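Local coordinates for protein probable zinc protease PqqL (PDB 6OFT) that probably acts, as a whole protein whose first half is this chain, as a periplasmic zinc-dependent endopeptidase of the M16 family, at residues A1-Q13 with T393-S405. Sequence-based numbering, arbitrary orientation.
Sequences AALPQDEKLITGQ and TPFLSPEETYQLS
The extended N-terminal arm of this first half of PqqL lies along the loop that leads into helix 398-408, and one direct backbone hydrogen bond ties them: Asp-6 N gives its hydrogen to Phe-395 O at 2.8 Å, nearly straight at 165°. Waters extend the link, one between Pro-4 O and Ser-397 N, another between Gln-5 OE1 and Phe-395 N, a third between Glu-7 N and Ser-397 OG. The extended Gln-5 chain is also held at its amide nitrogen, where NE2 donates to Thr-11 OG1 within the amide plane. With CG anti to the backbone N (chi1 -173°), Asp-6 lays its carboxylate against the helix N-cap, OD1 coming 3.3 Å from Ser-397 CB. OD1 accepts from Tyr-23 OH, while OD2 takes Lys-8 N in an Asx turn, so both oxygens are engaged. Ser-397, the N-cap residue, itself accepts from Glu-400 N through OG at 2.9 Å. On the apolar side, Leu-3 sets CB against Leu-396 CD2 (3.8 Å) and its branched end against Leu-404 CD1, 3.9 Å from Leu-3 CD2. Across the Pro-4 ring, at about a right angle, runs the bent Glu-400 chain, its OE1 3.1 Å from Pro-4 CD. Beyond, Phe-395 packs on helix 378-391 and Tyr-402 on helix 352-371, while the arm continues into edge strand 10-13, paired with strand 19-24, joining the six-stranded sheet to these helices.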
ATOM      1  N   ALA A   1      -7.993 -19.376 -15.164  1.00 44.87           N
ATOM      2  CA  ALA A   1      -6.951 -19.185 -16.187  1.00 44.56           C
ATOM      3  C   ALA A   1      -5.931 -18.100 -15.758  1.00 45.49           C
ATOM      4  O   ALA A   1      -6.276 -16.913 -15.726  1.00 44.49           O
ATOM      5  CB  ALA A   1      -7.588 -18.838 -17.535  1.00 45.39           C
ATOM      6  N   ALA A   2      -4.683 -18.532 -15.429  1.00 39.48           N
ATOM      7  CA  ALA A   2      -3.565 -17.708 -14.939  1.00 38.54           C
ATOM      8  C   ALA A   2      -3.102 -16.594 -15.887  1.00 39.93           C
ATOM      9  O   ALA A   2      -2.924 -16.822 -17.086  1.00 40.89           O
ATOM     10  CB  ALA A   2      -2.385 -18.589 -14.561  1.00 39.39           C
ATOM     11  N   LEU A   3      -2.889 -15.395 -15.327  1.00 31.52           N
ATOM     12  CA  LEU A   3      -2.471 -14.217 -16.082  1.00 29.13           C
ATOM     13  C   LEU A   3      -0.967 -14.217 -16.382  1.00 29.76           C
ATOM     14  O   LEU A   3      -0.178 -14.501 -15.479  1.00 28.51           O
ATOM     15  CB  LEU A   3      -2.859 -12.925 -15.341  1.00 27.98           C
ATOM     16  CG  LEU A   3      -4.332 -12.721 -14.979  1.00 30.96           C
ATOM     17  CD1 LEU A   3      -4.537 -11.371 -14.345  1.00 29.73           C
ATOM     18  CD2 LEU A   3      -5.263 -12.910 -16.188  1.00 32.17           C
ATOM     19  N   PRO A   4      -0.538 -13.869 -17.620  1.00 24.69           N
ATOM     20  CA  PRO A   4       0.913 -13.847 -17.908  1.00 24.72           C
ATOM     21  C   PRO A   4       1.596 -12.611 -17.331  1.00 27.22           C
ATOM     22  O   PRO A   4       0.967 -11.552 -17.204  1.00 25.40           O
ATOM     23  CB  PRO A   4       0.964 -13.829 -19.444  1.00 26.61           C
ATOM     24  CG  PRO A   4      -0.286 -13.100 -19.850  1.00 29.96           C
ATOM     25  CD  PRO A   4      -1.330 -13.487 -18.809  1.00 25.51           C
ATOM     26  N   GLN A   5       2.882 -12.747 -16.971  1.00 23.30           N
ATOM     27  CA  GLN A   5       3.653 -11.607 -16.486  1.00 22.22           C
ATOM     28  C   GLN A   5       4.294 -10.944 -17.710  1.00 23.84           C
ATOM     29  O   GLN A   5       4.423 -11.578 -18.765  1.00 23.80           O
ATOM     30  CB  GLN A   5       4.695 -12.001 -15.400  1.00 23.36           C
ATOM     31  CG  GLN A   5       5.827 -12.923 -15.888  1.00 33.52           C
ATOM     32  CD  GLN A   5       6.844 -13.326 -14.831  1.00 44.90           C
ATOM     33  OE1 GLN A   5       6.549 -13.441 -13.623  1.00 35.30           O
ATOM     34  NE2 GLN A   5       8.072 -13.588 -15.284  1.00 32.29           N
ATOM     35  N   ASP A   6       4.650  -9.659 -17.577  1.00 19.73           N
ATOM     36  CA  ASP A   6       5.297  -8.854 -18.607  1.00 19.10           C
ATOM     37  C   ASP A   6       6.436  -9.636 -19.232  1.00 23.86           C
ATOM     38  O   ASP A   6       7.341 -10.126 -18.552  1.00 23.78           O
ATOM     39  CB  ASP A   6       5.816  -7.540 -17.978  1.00 20.51           C
ATOM     40  CG  ASP A   6       6.378  -6.509 -18.945  1.00 25.30           C
ATOM     41  OD1 ASP A   6       6.215  -5.315 -18.684  1.00 28.16           O
ATOM     42  OD2 ASP A   6       6.968  -6.901 -19.966  1.00 26.43           O
ATOM     43  N   GLU A   7       6.346  -9.765 -20.536  1.00 21.97           N
ATOM     44  CA  GLU A   7       7.249 -10.397 -21.464  1.00 23.72           C
ATOM     45  C   GLU A   7       8.740 -10.047 -21.209  1.00 26.20           C
ATOM     46  O   GLU A   7       9.604 -10.924 -21.319  1.00 25.71           O
ATOM     47  CB  GLU A   7       6.801  -9.855 -22.820  1.00 26.06           C
ATOM     48  CG  GLU A   7       7.322 -10.588 -23.980  1.00 36.69           C
ATOM     49  CD  GLU A   7       8.447  -9.842 -24.634  1.00 34.81           C
ATOM     50  OE1 GLU A   7       8.394  -8.598 -24.781  1.00 28.87           O
ATOM     51  OE2 GLU A   7       9.398 -10.543 -25.011  1.00 32.02           O
ATOM     52  N   LYS A   8       9.021  -8.765 -20.876  1.00 23.66           N
ATOM     53  CA  LYS A   8      10.362  -8.222 -20.585  1.00 23.51           C
ATOM     54  C   LYS A   8      10.871  -8.536 -19.158  1.00 26.29           C
ATOM     55  O   LYS A   8      12.053  -8.322 -18.868  1.00 24.84           O
ATOM     56  CB  LYS A   8      10.386  -6.696 -20.820  1.00 26.75           C
ATOM     57  CG  LYS A   8      10.101  -6.274 -22.265  1.00 33.34           C
ATOM     58  CD  LYS A   8      10.677  -4.895 -22.546  1.00 40.50           C
ATOM     59  CE  LYS A   8       9.643  -3.807 -22.664  1.00 41.10           C
ATOM     60  NZ  LYS A   8       8.971  -3.824 -23.986  1.00 51.33           N
ATOM     61  N   LEU A   9       9.984  -9.011 -18.262  1.00 22.99           N
ATOM     62  CA  LEU A   9      10.376  -9.331 -16.892  1.00 21.81           C
ATOM     63  C   LEU A   9      11.154 -10.648 -16.819  1.00 25.74           C
ATOM     64  O   LEU A   9      10.734 -11.660 -17.391  1.00 24.89           O
ATOM     65  CB  LEU A   9       9.161  -9.357 -15.943  1.00 21.46           C
ATOM     66  CG  LEU A   9       9.435  -9.662 -14.471  1.00 24.89           C
ATOM     67  CD1 LEU A   9      10.215  -8.531 -13.798  1.00 24.20           C
ATOM     68  CD2 LEU A   9       8.133  -9.928 -13.726  1.00 26.32           C
ATOM     69  N   ILE A  10      12.278 -10.628 -16.099  1.00 21.69           N
ATOM     70  CA  ILE A  10      13.112 -11.815 -15.923  1.00 22.21           C
ATOM     71  C   ILE A  10      12.970 -12.252 -14.467  1.00 26.57           C
ATOM     72  O   ILE A  10      13.272 -11.469 -13.577  1.00 25.34           O
ATOM     73  CB  ILE A  10      14.574 -11.488 -16.319  1.00 24.72           C
ATOM     74  CG1 ILE A  10      14.675 -11.144 -17.818  1.00 25.18           C
ATOM     75  CG2 ILE A  10      15.526 -12.621 -15.950  1.00 25.32           C
ATOM     76  CD1 ILE A  10      15.792 -10.215 -18.153  1.00 32.41           C
ATOM     77  N   THR A  11      12.444 -13.464 -14.229  1.00 24.40           N
ATOM     78  CA  THR A  11      12.259 -13.999 -12.875  1.00 24.22           C
ATOM     79  C   THR A  11      12.943 -15.342 -12.749  1.00 27.62           C
ATOM     80  O   THR A  11      13.085 -16.066 -13.731  1.00 26.95           O
ATOM     81  CB  THR A  11      10.770 -14.124 -12.468  1.00 32.67           C
ATOM     82  OG1 THR A  11      10.079 -14.952 -13.403  1.00 36.44           O
ATOM     83  CG2 THR A  11      10.083 -12.794 -12.335  1.00 26.95           C
ATOM     84  N   GLY A  12      13.314 -15.686 -11.531  1.00 24.28           N
ATOM     85  CA  GLY A  12      13.977 -16.950 -11.269  1.00 24.99           C
ATOM     86  C   GLY A  12      14.477 -17.054  -9.856  1.00 27.27           C
ATOM     87  O   GLY A  12      14.267 -16.153  -9.043  1.00 26.20           O
ATOM     88  N   GLN A  13      15.158 -18.148  -9.577  1.00 24.67           N
ATOM     89  CA  GLN A  13      15.685 -18.440  -8.258  1.00 25.09           C
ATOM     90  C   GLN A  13      17.106 -18.970  -8.370  1.00 29.82           C
ATOM     91  O   GLN A  13      17.420 -19.727  -9.296  1.00 29.79           O
ATOM     92  CB  GLN A  13      14.795 -19.510  -7.606  1.00 26.99           C
ATOM     93  CG  GLN A  13      14.594 -19.337  -6.112  1.00 45.89           C
ATOM     94  CD  GLN A  13      13.690 -20.397  -5.517  1.00 61.83           C
ATOM     95  OE1 GLN A  13      13.399 -21.425  -6.138  1.00 49.72           O
ATOM     96  NE2 GLN A  13      13.229 -20.171  -4.283  1.00 55.26           N
ATOM     97  N   THR A 393       1.508 -12.111  -7.226  1.00 28.19           N
ATOM     98  CA  THR A 393       0.545 -11.845  -8.286  1.00 26.70           C
ATOM     99  C   THR A 393       1.324 -11.488  -9.527  1.00 29.35           C
ATOM    100  O   THR A 393       2.357 -10.825  -9.415  1.00 29.40           O
ATOM    101  CB  THR A 393      -0.452 -10.734  -7.914  1.00 30.13           C
ATOM    102  OG1 THR A 393       0.262  -9.535  -7.625  1.00 27.17           O
ATOM    103  CG2 THR A 393      -1.385 -11.120  -6.766  1.00 27.58           C
ATOM    104  N   PRO A 394       0.859 -11.910 -10.717  1.00 25.39           N
ATOM    105  CA  PRO A 394       1.618 -11.611 -11.946  1.00 24.71           C
ATOM    106  C   PRO A 394       1.754 -10.118 -12.220  1.00 27.59           C
ATOM    107  O   PRO A 394       0.794  -9.373 -12.057  1.00 27.93           O
ATOM    108  CB  PRO A 394       0.829 -12.333 -13.048  1.00 26.75           C
ATOM    109  CG  PRO A 394      -0.015 -13.352 -12.327  1.00 30.95           C
ATOM    110  CD  PRO A 394      -0.331 -12.746 -11.001  1.00 26.56           C
ATOM    111  N   PHE A 395       2.967  -9.679 -12.584  1.00 22.82           N
ATOM    112  CA  PHE A 395       3.249  -8.280 -12.921  1.00 22.67           C
ATOM    113  C   PHE A 395       2.906  -8.091 -14.396  1.00 26.96           C
ATOM    114  O   PHE A 395       3.678  -8.492 -15.268  1.00 26.69           O
ATOM    115  CB  PHE A 395       4.718  -7.959 -12.639  1.00 24.23           C
ATOM    116  CG  PHE A 395       5.214  -6.590 -13.041  1.00 25.78           C
ATOM    117  CD1 PHE A 395       4.938  -5.472 -12.256  1.00 28.33           C
ATOM    118  CD2 PHE A 395       6.046  -6.434 -14.146  1.00 28.86           C
ATOM    119  CE1 PHE A 395       5.466  -4.218 -12.584  1.00 29.64           C
ATOM    120  CE2 PHE A 395       6.581  -5.181 -14.469  1.00 32.20           C
ATOM    121  CZ  PHE A 395       6.290  -4.083 -13.684  1.00 29.66           C
ATOM    122  N   LEU A 396       1.709  -7.555 -14.673  1.00 23.46           N
ATOM    123  CA  LEU A 396       1.187  -7.371 -16.040  1.00 22.32           C
ATOM    124  C   LEU A 396       1.877  -6.233 -16.759  1.00 25.00           C
ATOM    125  O   LEU A 396       2.158  -5.198 -16.156  1.00 24.31           O
ATOM    126  CB  LEU A 396      -0.339  -7.116 -16.023  1.00 22.11           C
ATOM    127  CG  LEU A 396      -1.250  -8.099 -15.238  1.00 26.26           C
ATOM    128  CD1 LEU A 396      -2.689  -7.611 -15.225  1.00 26.34           C
ATOM    129  CD2 LEU A 396      -1.190  -9.513 -15.802  1.00 25.00           C
ATOM    130  N   SER A 397       2.150  -6.412 -18.053  1.00 20.86           N
ATOM    131  CA  SER A 397       2.754  -5.352 -18.852  1.00 20.01           C
ATOM    132  C   SER A 397       1.656  -4.335 -19.195  1.00 24.32           C
ATOM    133  O   SER A 397       0.477  -4.721 -19.182  1.00 22.60           O
ATOM    134  CB  SER A 397       3.283  -5.942 -20.156  1.00 22.74           C
ATOM    135  OG  SER A 397       2.244  -6.497 -20.947  1.00 24.82           O
ATOM    136  N   PRO A 398       2.002  -3.083 -19.607  1.00 23.44           N
ATOM    137  CA  PRO A 398       0.963  -2.155 -20.097  1.00 24.41           C
ATOM    138  C   PRO A 398       0.114  -2.757 -21.232  1.00 28.47           C
ATOM    139  O   PRO A 398      -1.097  -2.533 -21.266  1.00 28.60           O
ATOM    140  CB  PRO A 398       1.776  -0.948 -20.605  1.00 25.90           C
ATOM    141  CG  PRO A 398       3.035  -0.996 -19.804  1.00 29.05           C
ATOM    142  CD  PRO A 398       3.342  -2.453 -19.661  1.00 24.63           C
ATOM    143  N   GLU A 399       0.740  -3.538 -22.138  1.00 25.59           N
ATOM    144  CA  GLU A 399       0.054  -4.200 -23.259  1.00 25.53           C
ATOM    145  C   GLU A 399      -0.942  -5.267 -22.767  1.00 26.21           C
ATOM    146  O   GLU A 399      -2.090  -5.251 -23.206  1.00 24.69           O
ATOM    147  CB  GLU A 399       1.085  -4.777 -24.248  1.00 27.61           C
ATOM    148  CG  GLU A 399       0.523  -5.542 -25.438  1.00 37.10           C
ATOM    149  CD  GLU A 399      -0.398  -4.831 -26.410  1.00 47.12           C
ATOM    150  OE1 GLU A 399      -0.364  -3.583 -26.500  1.00 40.45           O
ATOM    151  OE2 GLU A 399      -1.162  -5.544 -27.096  1.00 38.56           O
ATOM    152  N   GLU A 400      -0.526  -6.150 -21.829  1.00 20.12           N
ATOM    153  CA  GLU A 400      -1.438  -7.152 -21.260  1.00 18.71           C
ATOM    154  C   GLU A 400      -2.595  -6.488 -20.523  1.00 22.19           C
ATOM    155  O   GLU A 400      -3.737  -6.926 -20.674  1.00 21.39           O
ATOM    156  CB  GLU A 400      -0.698  -8.137 -20.338  1.00 19.04           C
ATOM    157  CG  GLU A 400      -1.586  -9.133 -19.597  1.00 21.53           C
ATOM    158  CD  GLU A 400      -2.340 -10.194 -20.385  1.00 34.04           C
ATOM    159  OE1 GLU A 400      -3.005 -11.040 -19.745  1.00 35.42           O
ATOM    160  OE2 GLU A 400      -2.278 -10.189 -21.633  1.00 32.81           O
ATOM    161  N   THR A 401      -2.304  -5.429 -19.724  1.00 19.59           N
ATOM    162  CA  THR A 401      -3.321  -4.681 -18.967  1.00 18.96           C
ATOM    163  C   THR A 401      -4.367  -4.122 -19.936  1.00 24.00           C
ATOM    164  O   THR A 401      -5.558  -4.287 -19.707  1.00 24.76           O
ATOM    165  CB  THR A 401      -2.662  -3.597 -18.097  1.00 23.76           C
ATOM    166  OG1 THR A 401      -1.699  -4.216 -17.250  1.00 25.63           O
ATOM    167  CG2 THR A 401      -3.656  -2.850 -17.240  1.00 24.12           C
ATOM    168  N   TYR A 402      -3.920  -3.515 -21.033  1.00 22.96           N
ATOM    169  CA  TYR A 402      -4.798  -2.968 -22.070  1.00 24.31           C
ATOM    170  C   TYR A 402      -5.685  -4.042 -22.751  1.00 29.80           C
ATOM    171  O   TYR A 402      -6.906  -3.854 -22.845  1.00 29.57           O
ATOM    172  CB  TYR A 402      -3.962  -2.176 -23.098  1.00 26.13           C
ATOM    173  CG  TYR A 402      -4.781  -1.594 -24.229  1.00 30.47           C
ATOM    174  CD1 TYR A 402      -5.795  -0.673 -23.979  1.00 32.49           C
ATOM    175  CD2 TYR A 402      -4.527  -1.946 -25.552  1.00 32.73           C
ATOM    176  CE1 TYR A 402      -6.556  -0.137 -25.016  1.00 34.37           C
ATOM    177  CE2 TYR A 402      -5.281  -1.414 -26.598  1.00 35.13           C
ATOM    178  CZ  TYR A 402      -6.298  -0.512 -26.323  1.00 42.40           C
ATOM    179  OH  TYR A 402      -7.030   0.036 -27.344  1.00 46.35           O
ATOM    180  N   GLN A 403      -5.063  -5.143 -23.248  1.00 27.31           N
ATOM    181  CA  GLN A 403      -5.747  -6.268 -23.908  1.00 26.57           C
ATOM    182  C   GLN A 403      -6.741  -6.964 -22.953  1.00 29.31           C
ATOM    183  O   GLN A 403      -7.891  -7.196 -23.339  1.00 29.31           O
ATOM    184  CB  GLN A 403      -4.732  -7.290 -24.449  1.00 27.79           C
ATOM    185  CG  GLN A 403      -3.978  -6.850 -25.707  1.00 44.61           C
ATOM    186  CD  GLN A 403      -3.060  -7.924 -26.286  1.00 71.80           C
ATOM    187  OE1 GLN A 403      -2.843  -7.995 -27.503  1.00 70.35           O
ATOM    188  NE2 GLN A 403      -2.480  -8.773 -25.442  1.00 65.00           N
ATOM    189  N   LEU A 404      -6.321  -7.248 -21.701  1.00 25.37           N
ATOM    190  CA  LEU A 404      -7.181  -7.875 -20.684  1.00 25.31           C
ATOM    191  C   LEU A 404      -8.397  -7.029 -20.382  1.00 28.33           C
ATOM    192  O   LEU A 404      -9.477  -7.581 -20.237  1.00 26.73           O
ATOM    193  CB  LEU A 404      -6.439  -8.109 -19.356  1.00 25.66           C
ATOM    194  CG  LEU A 404      -5.671  -9.395 -19.151  1.00 31.41           C
ATOM    195  CD1 LEU A 404      -5.004  -9.390 -17.779  1.00 31.81           C
ATOM    196  CD2 LEU A 404      -6.566 -10.641 -19.304  1.00 32.91           C
ATOM    197  N   SER A 405      -8.212  -5.699 -20.224  1.00 25.45           N
ATOM    198  CA  SER A 405      -9.291  -4.746 -19.941  1.00 25.87           C
ATOM    199  C   SER A 405     -10.284  -4.705 -21.090  1.00 32.84           C
ATOM    200  O   SER A 405     -11.475  -4.834 -20.843  1.00 32.73           O
ATOM    201  CB  SER A 405      -8.733  -3.351 -19.681  1.00 27.40           C
ATOM    202  OG  SER A 405      -7.841  -3.371 -18.581  1.00 29.30           O
TER
HETATM  203  O   HOH W   1       1.745  -9.440 -18.875  1.00 22.77           O
HETATM  204  O   HOH W   2       5.116 -11.421 -12.108  1.00 29.39           O
HETATM  205  O   HOH W   3       3.903  -8.489 -22.330  1.00 11.65           O